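Local atomic coordinates of dehalogenase (Rhodospirillaceae, PDB entry 6A41), a protein that probably acts as a halohydrin dehalogenase, removing halide from halogenated alcohols on a Rossmann-like scaffold related to the short-chain dehydrogenases/reductases. Residues N12-A17 with A34-F39; N83-A88 with N184-P189; S122-K127 with D170-N175; M1-R6 with R23-Q28; E62-V67 with T116-P121. All coordinates share one frame; numbering follows the deposited sequence.

Contact 1 (N12-A17 with A34-F39); sequences NVEKFA and AHDPSF
In this Rossmann-like fold the loops that follow the neighbouring parallel strands 7-10 and 31-34 lie against each other, and residues Asn-12 to Glu-14 are bound to His-35 and Asp-36. Three successive backbone N-H groups of a type I turn are taken up in order. Asn-12 N gives a nearly straight bond (172°) to His-35 ND1 at 3.1 Å, near the edge of the imidazole. Val-13 N reaches His-35 O at 2.9 Å, and Glu-14 N meets Asp-36 OD1 at 3.0 Å from above the carboxylate plane. The Asp-36 carboxylate gets to the turn because chi1 is -169°, which turns CG away from its own N. Its other oxygen, OD2, closes an Asx turn by accepting Ser-38 N at 2.9 Å and takes Ser-38 OG as well, from the opposite face. Replacing Asp-36 by an alanine would probably leave Glu-14 N and both Ser-38 donors without their acceptor, with the His-35 bonds still joining the loops here. Beside this polar row, Val-13 CG1 touches Phe-39 CZ at 3.6 Å, while Asp-36 CB lies over the centre of one face of that ring. Glu-14 lays CB and CG against the Asp-36 carboxylate but sends OE2 to His-19. Two side-chain acceptors and one carbonyl thus hold the N-H groups of the turn, and Asp-36 divides its oxygens between that turn and its own loop, in a region where cofactor-binding relatives have their nucleotide pocket.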
# COMPACT_ATOMS: atom_id res chain seq x y z
N ASN A 12 -24.79 -14.42 5.94
CA ASN A 12 -25.15 -14.66 4.54
C ASN A 12 -24.53 -15.92 4.00
O ASN A 12 -23.92 -15.96 2.89
CB ASN A 12 -24.81 -13.42 3.75
CG ASN A 12 -25.42 -12.15 4.30
OD1 ASN A 12 -26.66 -12.01 4.36
ND2 ASN A 12 -24.61 -11.26 4.79
N VAL A 13 -24.69 -17.02 4.74
CA VAL A 13 -23.88 -18.19 4.50
C VAL A 13 -24.10 -18.88 3.16
O VAL A 13 -23.21 -19.64 2.68
CB VAL A 13 -24.06 -19.24 5.63
CG1 VAL A 13 -25.30 -20.07 5.47
CG2 VAL A 13 -22.85 -20.11 5.79
N GLU A 14 -25.23 -18.62 2.53
CA GLU A 14 -25.48 -19.09 1.21
C GLU A 14 -24.79 -18.32 0.15
O GLU A 14 -24.79 -18.77 -0.96
CB GLU A 14 -27.03 -19.20 0.88
CG GLU A 14 -27.72 -20.21 1.73
CD GLU A 14 -27.15 -21.59 1.53
OE1 GLU A 14 -27.12 -22.10 0.38
OE2 GLU A 14 -26.73 -22.22 2.52
N LYS A 15 -24.14 -17.21 0.45
CA LYS A 15 -23.39 -16.45 -0.55
C LYS A 15 -21.91 -16.61 -0.34
O LYS A 15 -21.46 -16.98 0.75
CB LYS A 15 -23.67 -14.96 -0.37
CG LYS A 15 -25.07 -14.61 -0.83
CD LYS A 15 -25.40 -13.20 -0.43
CE LYS A 15 -25.25 -12.21 -1.54
NZ LYS A 15 -26.06 -12.45 -2.76
N PHE A 16 -21.20 -16.24 -1.37
CA PHE A 16 -19.74 -15.90 -1.33
C PHE A 16 -18.93 -16.95 -0.55
O PHE A 16 -18.87 -18.09 -0.99
CB PHE A 16 -19.63 -14.46 -0.70
CG PHE A 16 -18.32 -13.72 -0.96
CD1 PHE A 16 -17.39 -14.14 -1.95
CD2 PHE A 16 -18.07 -12.57 -0.28
CE1 PHE A 16 -16.22 -13.45 -2.16
CE2 PHE A 16 -16.94 -11.83 -0.53
CZ PHE A 16 -16.03 -12.24 -1.46
N ALA A 17 -18.34 -16.63 0.61
CA ALA A 17 -17.41 -17.53 1.25
C ALA A 17 -18.09 -18.42 2.31
O ALA A 17 -17.42 -19.16 3.07
CB ALA A 17 -16.32 -16.76 1.93
N ALA A 34 -24.86 -19.99 11.77
CA ALA A 34 -24.97 -19.41 10.44
C ALA A 34 -26.25 -18.64 10.34
O ALA A 34 -27.32 -19.18 10.66
CB ALA A 34 -24.95 -20.50 9.36
N HIS A 35 -26.14 -17.44 9.81
CA HIS A 35 -27.25 -16.59 9.36
C HIS A 35 -27.41 -16.68 7.83
O HIS A 35 -26.43 -16.83 7.10
CB HIS A 35 -27.00 -15.15 9.77
CG HIS A 35 -27.72 -14.15 8.92
ND1 HIS A 35 -27.12 -13.61 7.80
CD2 HIS A 35 -28.97 -13.61 8.99
CE1 HIS A 35 -28.00 -12.82 7.19
NE2 HIS A 35 -29.13 -12.79 7.88
N ASP A 36 -28.65 -16.59 7.37
CA ASP A 36 -28.91 -16.35 5.98
C ASP A 36 -30.34 -15.77 5.87
O ASP A 36 -31.23 -16.23 6.56
CB ASP A 36 -28.73 -17.63 5.11
CG ASP A 36 -28.73 -17.33 3.60
OD1 ASP A 36 -27.62 -16.91 3.09
OD2 ASP A 36 -29.87 -17.46 2.95
N PRO A 37 -30.58 -14.87 4.90
CA PRO A 37 -31.96 -14.44 4.69
C PRO A 37 -32.91 -15.54 4.38
O PRO A 37 -34.08 -15.37 4.58
CB PRO A 37 -31.89 -13.56 3.43
CG PRO A 37 -30.52 -13.10 3.45
CD PRO A 37 -29.66 -14.18 3.98
N SER A 38 -32.46 -16.66 3.89
CA SER A 38 -33.36 -17.78 3.62
C SER A 38 -33.72 -18.61 4.82
O SER A 38 -34.66 -19.33 4.77
CB SER A 38 -32.79 -18.69 2.58
OG SER A 38 -31.71 -19.48 2.99
N PHE A 39 -32.99 -18.46 5.92
CA PHE A 39 -33.15 -19.26 7.10
C PHE A 39 -34.43 -18.96 7.97
O PHE A 39 -34.61 -19.62 8.99
CB PHE A 39 -31.89 -19.26 7.97
CG PHE A 39 -30.71 -19.97 7.37
CD1 PHE A 39 -30.78 -20.68 6.17
CD2 PHE A 39 -29.50 -19.92 7.98
CE1 PHE A 39 -29.73 -21.35 5.66
CE2 PHE A 39 -28.42 -20.56 7.41
CZ PHE A 39 -28.54 -21.30 6.30

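Contact 2 (N83-A88 with N184-P189); sequences NDAYPA and NPDYFP
Tyr-187 reaches across to the backbone of Tyr-86, its hydroxyl donating to Tyr-86 O at 2.7 Å from above the carbonyl plane. The ring edge carries the rest of that approach: Tyr-86 O and Ala-88 N both lie near the ring plane, with Ala-88 N 4.0 Å from Tyr-187 CE1. Ala-85 CB comes in obliquely to within 3.4 Å of Tyr-187 OH and also lies 3.8 Å from Asp-186 OD2. One face of the Tyr-187 ring is covered by the preceding residue, Asp-186 CB standing 3.9 Å above its centre. The two segments are loops beyond the C-terminal ends of strands 79-83 and 172-179, the side of a Rossmann-like sheet where active sites form; in halohydrin dehalogenases the corresponding region holds the halide and substrate pocket, and the same is likely here. Further out, the ring meets Phe-16 edge-to-face and also packs on Tyr-149, while the Asp-186 carboxylate accepts Phe-16 N and forms a salt bridge with Lys-15. Within the tyrosine's own loop, Asn-184 OD1 takes two N-H groups from the same face, an Asx turn through Asp-186 N at 2.8 Å, extended to an Asx motif by Tyr-187 N at 3.1 Å, which helps set where the tyrosine leaves the backbone.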
# COMPACT_ATOMS: atom_id res chain seq x y z
N ASN A 83 -19.68 -11.95 5.93
CA ASN A 83 -19.64 -12.48 4.61
C ASN A 83 -20.70 -11.74 3.77
O ASN A 83 -21.86 -12.02 3.82
CB ASN A 83 -19.86 -13.97 4.70
CG ASN A 83 -19.98 -14.63 3.35
OD1 ASN A 83 -19.05 -14.57 2.51
ND2 ASN A 83 -21.08 -15.29 3.12
N ASP A 84 -20.26 -10.68 3.12
CA ASP A 84 -21.11 -9.70 2.47
C ASP A 84 -20.80 -9.68 0.97
O ASP A 84 -19.63 -9.68 0.56
CB ASP A 84 -20.89 -8.31 3.12
CG ASP A 84 -20.99 -8.40 4.63
OD1 ASP A 84 -22.10 -8.64 5.12
OD2 ASP A 84 -19.93 -8.31 5.30
N ALA A 85 -21.88 -9.70 0.17
CA ALA A 85 -21.77 -9.74 -1.28
C ALA A 85 -22.99 -9.14 -1.97
O ALA A 85 -24.07 -9.53 -1.67
CB ALA A 85 -21.56 -11.11 -1.77
N TYR A 86 -22.71 -8.12 -2.79
CA TYR A 86 -23.65 -7.47 -3.71
C TYR A 86 -23.09 -7.66 -5.15
O TYR A 86 -21.85 -7.73 -5.29
CB TYR A 86 -23.77 -5.95 -3.35
CG TYR A 86 -24.76 -5.16 -4.18
CD1 TYR A 86 -26.13 -5.15 -3.90
CD2 TYR A 86 -24.34 -4.50 -5.33
CE1 TYR A 86 -27.06 -4.46 -4.72
CE2 TYR A 86 -25.23 -3.78 -6.15
CZ TYR A 86 -26.57 -3.75 -5.81
OH TYR A 86 -27.38 -3.06 -6.66
N PRO A 87 -23.94 -7.78 -6.17
CA PRO A 87 -23.41 -8.06 -7.52
C PRO A 87 -22.45 -6.98 -8.01
O PRO A 87 -22.63 -5.80 -7.67
CB PRO A 87 -24.63 -8.13 -8.42
CG PRO A 87 -25.76 -8.40 -7.49
CD PRO A 87 -25.43 -7.84 -6.15
N ALA A 88 -21.40 -7.40 -8.72
CA ALA A 88 -20.53 -6.48 -9.35
C ALA A 88 -21.23 -6.14 -10.68
O ALA A 88 -21.12 -6.91 -11.65
CB ALA A 88 -19.20 -7.13 -9.57
N ASN A 184 -16.97 -19.29 -6.36
CA ASN A 184 -18.00 -18.95 -5.44
C ASN A 184 -19.22 -18.56 -6.13
O ASN A 184 -19.16 -18.09 -7.26
CB ASN A 184 -17.51 -17.89 -4.44
CG ASN A 184 -17.54 -16.48 -4.92
OD1 ASN A 184 -18.64 -15.88 -4.94
ND2 ASN A 184 -16.34 -15.86 -5.12
N PRO A 185 -20.33 -18.63 -5.42
CA PRO A 185 -21.56 -18.41 -6.17
C PRO A 185 -21.87 -17.01 -6.63
O PRO A 185 -22.68 -16.86 -7.54
CB PRO A 185 -22.63 -18.97 -5.23
CG PRO A 185 -22.06 -18.82 -3.88
CD PRO A 185 -20.63 -19.13 -4.04
N ASP A 186 -21.27 -16.00 -6.01
CA ASP A 186 -21.54 -14.58 -6.30
C ASP A 186 -20.75 -14.01 -7.48
O ASP A 186 -21.31 -13.36 -8.37
CB ASP A 186 -21.38 -13.74 -5.02
CG ASP A 186 -22.53 -13.99 -4.12
OD1 ASP A 186 -22.55 -15.07 -3.41
OD2 ASP A 186 -23.51 -13.23 -4.23
N TYR A 187 -19.45 -14.27 -7.49
CA TYR A 187 -18.55 -13.68 -8.45
C TYR A 187 -17.96 -14.69 -9.46
O TYR A 187 -17.54 -14.24 -10.53
CB TYR A 187 -17.45 -12.94 -7.67
CG TYR A 187 -18.07 -11.89 -6.73
CD1 TYR A 187 -18.89 -10.91 -7.22
CD2 TYR A 187 -17.91 -11.98 -5.39
CE1 TYR A 187 -19.58 -10.05 -6.35
CE2 TYR A 187 -18.53 -11.07 -4.50
CZ TYR A 187 -19.29 -10.08 -4.98
OH TYR A 187 -19.99 -9.24 -4.08
N PHE A 188 -17.80 -15.99 -9.08
CA PHE A 188 -17.15 -16.99 -9.97
C PHE A 188 -17.99 -18.26 -9.94
O PHE A 188 -17.57 -19.25 -9.39
CB PHE A 188 -15.65 -17.21 -9.60
CG PHE A 188 -14.87 -15.96 -9.77
CD1 PHE A 188 -14.41 -15.60 -11.02
CD2 PHE A 188 -14.77 -15.06 -8.66
CE1 PHE A 188 -13.83 -14.32 -11.20
CE2 PHE A 188 -14.19 -13.82 -8.82
CZ PHE A 188 -13.70 -13.47 -10.10
N PRO A 189 -19.19 -18.17 -10.45
CA PRO A 189 -20.11 -19.27 -10.32
C PRO A 189 -19.88 -20.33 -11.38
O PRO A 189 -19.10 -20.09 -12.30
CB PRO A 189 -21.50 -18.61 -10.53
CG PRO A 189 -21.21 -17.52 -11.50
CD PRO A 189 -19.86 -16.97 -11.05

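Contact 3 (S122-K127 with D170-N175); sequences SMRKRK and DSITVN
Lys-127 leaves helix 98-126 with a positive phi (56°), and its CA passes 4.7 Å from the CA of Asp-170 on the approach to strand 172-179. This is an alpha/beta packing contact of the Rossmann-like fold, helix end against a strand of the parallel sheet, closed at the surface by a salt-bridge network. Asp-170 sits between two cations, one for each carboxylate oxygen. Arg-124, extended from CG to NE, crosses the aspartate at about a right angle and places NH1 2.9 Å from Asp-170 OD2, which lies in the guanidinium plane. The two planes are nearly perpendicular (87°), and NH1 approaches OD2 from above the carboxylate plane. Lys-127, bent at chi2 (-79°) and again at chi4, brings NZ within 3.1 Å of Asp-170 OD1 and also makes a weak bond to Arg-124 O. An alanine in place of Asp-170 would probably leave both cations without this shared counter-charge and set the lysine chain free to turn. Arg-124 NH2 has a second, weak bond to Glu-166 O. Next to the charged groups the contact becomes apolar: Ile-172, in turn backed by Leu-167, points to the helix and sets CD1 3.5 Å from CB of selenomethionine Met-123.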
# COMPACT_ATOMS: atom_id res chain seq x y z
N SER A 122 -20.54 -7.70 23.23
CA SER A 122 -20.37 -8.99 23.93
C SER A 122 -18.92 -9.45 24.01
O SER A 122 -18.52 -10.04 25.01
CB SER A 122 -21.22 -10.09 23.28
OG SER A 122 -20.73 -10.45 21.97
N MSE A 123 -18.14 -9.14 22.99
CA MSE A 123 -16.70 -9.46 22.93
C MSE A 123 -15.94 -8.61 23.87
O MSE A 123 -14.99 -9.09 24.50
CB MSE A 123 -16.14 -9.27 21.52
CG MSE A 123 -16.91 -10.13 20.54
SE MSE A 123 -16.11 -9.94 18.75
CE MSE A 123 -16.77 -11.58 17.95
N ARG A 124 -16.32 -7.33 23.98
CA ARG A 124 -15.57 -6.44 24.82
C ARG A 124 -15.60 -6.87 26.30
O ARG A 124 -14.58 -6.79 27.01
CB ARG A 124 -16.02 -5.00 24.68
CG ARG A 124 -15.78 -4.40 23.27
CD ARG A 124 -16.05 -2.91 23.51
NE ARG A 124 -15.88 -1.94 22.51
CZ ARG A 124 -14.79 -1.24 22.35
NH1 ARG A 124 -13.70 -1.48 23.02
NH2 ARG A 124 -14.77 -0.36 21.41
N LYS A 125 -16.78 -7.32 26.69
CA LYS A 125 -17.02 -7.74 28.04
C LYS A 125 -16.13 -8.93 28.28
O LYS A 125 -15.71 -9.07 29.38
CB LYS A 125 -18.48 -8.18 28.18
CG LYS A 125 -19.58 -7.11 28.31
CD LYS A 125 -19.38 -6.33 29.58
CE LYS A 125 -20.68 -5.67 29.96
NZ LYS A 125 -20.51 -4.88 31.21
N ARG A 126 -15.99 -9.85 27.29
CA ARG A 126 -14.99 -11.02 27.35
C ARG A 126 -13.47 -10.71 27.20
O ARG A 126 -12.62 -11.48 27.66
CB ARG A 126 -15.36 -12.12 26.30
CG ARG A 126 -16.79 -12.58 26.51
CD ARG A 126 -17.52 -13.17 25.30
NE ARG A 126 -16.62 -13.92 24.42
CZ ARG A 126 -16.06 -15.10 24.78
NH1 ARG A 126 -16.33 -15.70 25.96
NH2 ARG A 126 -15.28 -15.70 23.93
N LYS A 127 -13.11 -9.55 26.65
CA LYS A 127 -11.76 -9.24 26.26
C LYS A 127 -11.18 -10.27 25.27
O LYS A 127 -10.02 -10.64 25.38
CB LYS A 127 -10.79 -9.05 27.39
CG LYS A 127 -11.33 -8.13 28.50
CD LYS A 127 -11.21 -6.70 28.11
CE LYS A 127 -11.64 -5.85 29.28
NZ LYS A 127 -12.50 -4.84 28.74
N ASP A 170 -9.17 -4.16 23.85
CA ASP A 170 -9.94 -5.28 24.39
C ASP A 170 -9.56 -6.64 23.80
O ASP A 170 -10.30 -7.61 23.94
CB ASP A 170 -11.38 -4.97 24.18
CG ASP A 170 -11.93 -3.95 25.24
OD1 ASP A 170 -11.21 -3.66 26.23
OD2 ASP A 170 -13.07 -3.48 25.04
N SER A 171 -8.40 -6.67 23.14
CA SER A 171 -7.82 -7.79 22.50
C SER A 171 -8.65 -8.36 21.33
O SER A 171 -8.35 -9.45 20.86
CB SER A 171 -7.46 -8.91 23.48
OG SER A 171 -6.71 -8.41 24.56
N ILE A 172 -9.55 -7.65 20.77
CA ILE A 172 -10.30 -8.19 19.68
C ILE A 172 -9.58 -7.77 18.42
O ILE A 172 -9.22 -6.58 18.24
CB ILE A 172 -11.67 -7.52 19.74
CG1 ILE A 172 -12.40 -7.97 21.01
CG2 ILE A 172 -12.50 -7.75 18.49
CD1 ILE A 172 -13.47 -6.99 21.33
N THR A 173 -9.36 -8.71 17.50
CA THR A 173 -8.74 -8.31 16.21
C THR A 173 -9.80 -8.07 15.14
O THR A 173 -10.89 -8.62 15.20
CB THR A 173 -7.73 -9.34 15.67
OG1 THR A 173 -8.40 -10.52 15.22
CG2 THR A 173 -6.67 -9.68 16.70
N VAL A 174 -9.49 -7.23 14.19
CA VAL A 174 -10.36 -6.90 13.10
C VAL A 174 -9.50 -6.92 11.83
O VAL A 174 -8.61 -6.14 11.67
CB VAL A 174 -10.97 -5.55 13.24
CG1 VAL A 174 -11.99 -5.32 12.14
CG2 VAL A 174 -11.68 -5.35 14.56
N ASN A 175 -9.92 -7.75 10.92
CA ASN A 175 -9.21 -7.92 9.62
C ASN A 175 -10.23 -8.13 8.49
O ASN A 175 -11.44 -8.39 8.72
CB ASN A 175 -8.33 -9.17 9.71
CG ASN A 175 -7.20 -9.01 10.70
OD1 ASN A 175 -7.19 -9.72 11.76
ND2 ASN A 175 -6.36 -8.10 10.51

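Contact 4 (M1-R6 with R23-Q28); sequences MLLKDR and RIALAQ
Gln-28, the first residue beyond helix 18-27, receives the N-terminal segment on its backbone: Leu-3 N donates to Gln-28 O at 2.9 Å. Two overlapping turns, type I from Met-1 to Lys-4 and type II from Leu-3 to Arg-6, bring the chain over this helix end toward the first strand of the Rossmann-like fold. The glutamine side chain has CG anti to the carbonyl carbon and is extended beyond it (chi2 -172°), which delivers OE1 to an apolar spot 3.6 Å from both Leu-3 CG and Leu-3 CD1, with Leu-2 CB at 3.7 Å. This oxygen is buried with no hydrogen-bonding partner in the model, so OE1 meets the leucines through van der Waals contact alone. Leu-3 crosses the glutamine obliquely and sets CD1 4.0 Å from Ala-25 CA. The selenomethionine Met-1 behaves differently: bent at chi2 (-65°) and again at chi3, it curls over the helix end and lays SE 3.6 Å from Ala-27 O. Leu-2 and Gln-28 each also pack on the other's counterpart in the second subunit, so the contact borders a subunit interface. Within the chain, Cys-222 of helix 214-225 touches Leu-3, Ala-25 and Gln-28, Ala-25 rests on Val-32 of strand 31-34, and the second turn leads into strand 7-10.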
# COMPACT_ATOMS: atom_id res chain seq x y z
N MSE A 1 -6.98 -29.54 16.07
CA MSE A 1 -8.23 -28.78 15.93
C MSE A 1 -7.94 -27.30 16.16
O MSE A 1 -8.11 -26.87 17.28
CB MSE A 1 -9.18 -29.45 16.95
CG MSE A 1 -9.42 -30.95 16.68
SE MSE A 1 -10.39 -31.00 14.91
CE MSE A 1 -11.98 -32.11 15.47
N LEU A 2 -7.58 -26.52 15.14
CA LEU A 2 -7.19 -25.08 15.33
C LEU A 2 -8.31 -24.18 15.87
O LEU A 2 -8.01 -23.17 16.46
CB LEU A 2 -6.71 -24.36 14.06
CG LEU A 2 -5.29 -24.59 13.50
CD1 LEU A 2 -4.83 -23.25 12.89
CD2 LEU A 2 -4.31 -25.18 14.52
N LEU A 3 -9.56 -24.54 15.70
CA LEU A 3 -10.66 -23.67 16.17
C LEU A 3 -11.52 -24.51 17.20
O LEU A 3 -12.69 -24.27 17.40
CB LEU A 3 -11.51 -23.24 14.92
CG LEU A 3 -10.86 -22.35 13.89
CD1 LEU A 3 -11.85 -22.18 12.73
CD2 LEU A 3 -10.56 -21.04 14.60
N LYS A 4 -10.85 -25.46 17.86
CA LYS A 4 -11.49 -26.28 18.90
C LYS A 4 -12.18 -25.27 19.89
O LYS A 4 -11.57 -24.32 20.30
CB LYS A 4 -10.37 -27.09 19.63
CG LYS A 4 -10.85 -27.94 20.77
CD LYS A 4 -11.52 -29.17 20.23
CE LYS A 4 -12.08 -30.05 21.37
NZ LYS A 4 -13.48 -30.45 20.97
N ASP A 5 -13.45 -25.48 20.15
CA ASP A 5 -14.22 -24.77 21.18
C ASP A 5 -14.35 -23.28 20.78
O ASP A 5 -14.28 -22.43 21.67
CB ASP A 5 -13.53 -24.90 22.56
CG ASP A 5 -13.53 -26.39 23.09
OD1 ASP A 5 -14.47 -27.14 22.86
OD2 ASP A 5 -12.54 -26.79 23.69
N ARG A 6 -14.30 -22.92 19.48
CA ARG A 6 -14.55 -21.52 19.12
C ARG A 6 -15.92 -21.45 18.48
O ARG A 6 -16.19 -22.27 17.59
CB ARG A 6 -13.48 -20.96 18.15
CG ARG A 6 -12.07 -20.87 18.73
CD ARG A 6 -12.02 -19.83 19.85
NE ARG A 6 -10.74 -19.91 20.58
CZ ARG A 6 -10.55 -20.51 21.75
NH1 ARG A 6 -11.53 -21.14 22.38
NH2 ARG A 6 -9.34 -20.53 22.28
N ARG A 23 -17.37 -25.27 6.11
CA ARG A 23 -16.70 -26.57 5.88
C ARG A 23 -15.35 -26.69 6.59
O ARG A 23 -15.06 -27.69 7.33
CB ARG A 23 -16.51 -26.82 4.37
CG ARG A 23 -15.99 -28.19 4.06
CD ARG A 23 -15.71 -28.48 2.55
NE ARG A 23 -16.92 -28.26 1.84
CZ ARG A 23 -17.25 -27.26 1.01
NH1 ARG A 23 -16.46 -26.31 0.66
NH2 ARG A 23 -18.50 -27.27 0.53
N ILE A 24 -14.50 -25.70 6.38
CA ILE A 24 -13.20 -25.70 7.06
C ILE A 24 -13.32 -25.47 8.57
O ILE A 24 -12.63 -26.18 9.32
CB ILE A 24 -12.23 -24.69 6.39
CG1 ILE A 24 -11.96 -25.03 4.90
CG2 ILE A 24 -10.88 -24.71 7.09
CD1 ILE A 24 -11.43 -26.44 4.66
N ALA A 25 -14.18 -24.54 9.01
CA ALA A 25 -14.30 -24.26 10.43
C ALA A 25 -14.70 -25.57 11.17
O ALA A 25 -14.18 -25.92 12.21
CB ALA A 25 -15.34 -23.19 10.63
N LEU A 26 -15.64 -26.33 10.57
CA LEU A 26 -16.12 -27.57 11.20
C LEU A 26 -15.01 -28.61 11.25
O LEU A 26 -14.82 -29.29 12.22
CB LEU A 26 -17.37 -28.07 10.47
CG LEU A 26 -18.68 -27.38 10.62
CD1 LEU A 26 -19.69 -28.08 9.72
CD2 LEU A 26 -19.17 -27.44 12.04
N ALA A 27 -14.21 -28.67 10.19
CA ALA A 27 -13.08 -29.63 10.08
C ALA A 27 -12.03 -29.24 11.08
O ALA A 27 -11.29 -30.06 11.55
CB ALA A 27 -12.48 -29.58 8.66
N GLN A 28 -11.94 -27.96 11.43
CA GLN A 28 -10.95 -27.50 12.42
C GLN A 28 -11.55 -27.44 13.83
O GLN A 28 -10.96 -26.85 14.77
CB GLN A 28 -10.41 -26.15 12.01
CG GLN A 28 -9.55 -26.17 10.73
CD GLN A 28 -8.84 -24.80 10.45
OE1 GLN A 28 -8.98 -23.85 11.24
NE2 GLN A 28 -8.11 -24.68 9.28

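Contact 5 (E62-V67 with T116-P121); sequences EPAAMV and TQLVAP
The puckered ring of Pro-63 meets Leu-118 through CB, 3.7 Å from Leu-118 CD1; no planar side chain takes part in this contact. The same methyl lies 3.7 Å from Ala-64 N, so it rests on the backbone of the first helical turn as well as on the proline. The pairing belongs to the helical layer of the Rossmann-like fold: helix 63-74, which carries the chain from strand 56-57 at the sheet's margin across to strand 79-83, runs beside the long helix 98-126. Their local axes approach to 9.9 Å at -28°, a roughly parallel packing in which Leu-118 sits over Pro-63 and Ala-64. With CG anti to its carbonyl carbon (chi1 -69°), Leu-118 spreads its two methyls over the start of the neighbouring helix, CD1 on Pro-63 and CD2 on Ala-64, whose CB is 4.2 Å away. One turn along, Val-67 points to helix 98-126, and its CG2 lies 4.0 Å from Leu-118 CB and equally far from Val-119 CG2. Val-119 in turn lies on Leu-80 of strand 79-83, joining the helix pair to the sheet. Gln-117 instead serves an interface, with NE2 bound to Leu-93 O of the third subunit. The other branch of the valine, Val-67 CG1, closes against Leu-118 O at 3.8 Å.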
# COMPACT_ATOMS: atom_id res chain seq x y z
N GLU A 62 -33.37 -10.96 10.75
CA GLU A 62 -33.04 -9.55 10.95
C GLU A 62 -31.91 -9.37 11.95
O GLU A 62 -31.76 -10.16 12.92
CB GLU A 62 -34.26 -8.79 11.35
CG GLU A 62 -35.37 -8.84 10.26
CD GLU A 62 -34.85 -8.46 8.84
OE1 GLU A 62 -34.01 -7.52 8.72
OE2 GLU A 62 -35.22 -9.12 7.82
N PRO A 63 -31.04 -8.35 11.72
CA PRO A 63 -29.77 -8.21 12.48
C PRO A 63 -29.84 -8.28 13.99
O PRO A 63 -29.22 -9.16 14.58
CB PRO A 63 -29.21 -6.89 11.99
CG PRO A 63 -29.72 -6.84 10.59
CD PRO A 63 -31.15 -7.32 10.70
N ALA A 64 -30.56 -7.40 14.61
CA ALA A 64 -30.66 -7.41 16.06
C ALA A 64 -31.24 -8.74 16.61
O ALA A 64 -30.65 -9.32 17.54
CB ALA A 64 -31.48 -6.20 16.51
N ALA A 65 -32.32 -9.24 16.03
CA ALA A 65 -32.89 -10.51 16.50
C ALA A 65 -31.93 -11.67 16.25
O ALA A 65 -31.87 -12.64 17.04
CB ALA A 65 -34.23 -10.78 15.76
N MSE A 66 -31.26 -11.62 15.08
CA MSE A 66 -30.32 -12.73 14.69
C MSE A 66 -29.18 -12.79 15.68
O MSE A 66 -28.83 -13.85 16.16
CB MSE A 66 -29.87 -12.60 13.27
CG MSE A 66 -29.01 -13.78 12.79
SE MSE A 66 -27.11 -13.49 13.38
CE MSE A 66 -26.85 -11.97 12.08
N VAL A 67 -28.64 -11.63 16.05
CA VAL A 67 -27.53 -11.58 17.04
C VAL A 67 -27.94 -12.02 18.42
O VAL A 67 -27.20 -12.76 19.07
CB VAL A 67 -26.83 -10.19 17.06
CG1 VAL A 67 -25.81 -10.06 18.18
CG2 VAL A 67 -26.15 -10.04 15.75
N THR A 116 -21.31 -5.49 13.17
CA THR A 116 -20.21 -5.30 14.10
C THR A 116 -20.63 -4.54 15.36
O THR A 116 -20.26 -4.94 16.48
CB THR A 116 -19.01 -4.65 13.43
OG1 THR A 116 -18.67 -5.39 12.26
CG2 THR A 116 -17.83 -4.63 14.29
N GLN A 117 -21.48 -3.52 15.22
CA GLN A 117 -22.00 -2.76 16.34
C GLN A 117 -22.83 -3.63 17.32
O GLN A 117 -22.75 -3.48 18.49
CB GLN A 117 -23.01 -1.72 15.87
CG GLN A 117 -22.42 -0.53 15.24
CD GLN A 117 -23.56 0.50 14.96
OE1 GLN A 117 -24.42 0.17 14.13
NE2 GLN A 117 -23.61 1.62 15.71
N LEU A 118 -23.60 -4.53 16.74
CA LEU A 118 -24.38 -5.54 17.47
C LEU A 118 -23.54 -6.61 18.16
O LEU A 118 -23.84 -6.96 19.28
CB LEU A 118 -25.42 -6.14 16.51
CG LEU A 118 -26.52 -5.22 16.12
CD1 LEU A 118 -27.24 -5.82 14.91
CD2 LEU A 118 -27.54 -5.00 17.27
N VAL A 119 -22.45 -7.06 17.56
CA VAL A 119 -21.69 -8.22 18.14
C VAL A 119 -20.57 -7.79 19.07
O VAL A 119 -20.25 -8.50 20.03
CB VAL A 119 -21.06 -9.08 16.98
CG1 VAL A 119 -20.17 -10.20 17.47
CG2 VAL A 119 -22.17 -9.83 16.25
N ALA A 120 -19.88 -6.71 18.70
CA ALA A 120 -18.74 -6.17 19.46
C ALA A 120 -18.93 -6.00 21.01
O ALA A 120 -18.00 -6.43 21.77
CB ALA A 120 -18.12 -4.91 18.82
N PRO A 121 -20.08 -5.53 21.47
CA PRO A 121 -20.21 -5.31 22.88
C PRO A 121 -20.04 -6.60 23.73
O PRO A 121 -19.44 -6.55 24.83
CB PRO A 121 -21.62 -4.74 23.03
CG PRO A 121 -21.91 -4.10 21.77
CD PRO A 121 -21.18 -4.86 20.72

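The five contacts show how a single parallel sheet collects packing from its helices and loops. Contacts 1 and 2, centres 12 Å apart, adjoin at the loop ends of the strands and touch directly, Ala-17 N lying 2.9 Å from Asn-83 OD1 in a probable hydrogen bond, so they probably shape one pocket region. Contacts 3 and 5 share helix 98-126 in consecutive segments, their centres 14 Å apart. The centres of contacts 4 and 2 are about 24 Å apart, on opposite sides of the chain's centre. Along the sequence, contacts 1 and 4 interleave around strand 7-10 and helix 18-27, contacts 2 and 5 also cross, and contact 3 is nested within contact 2, so neighbouring beta-alpha units are interlocked.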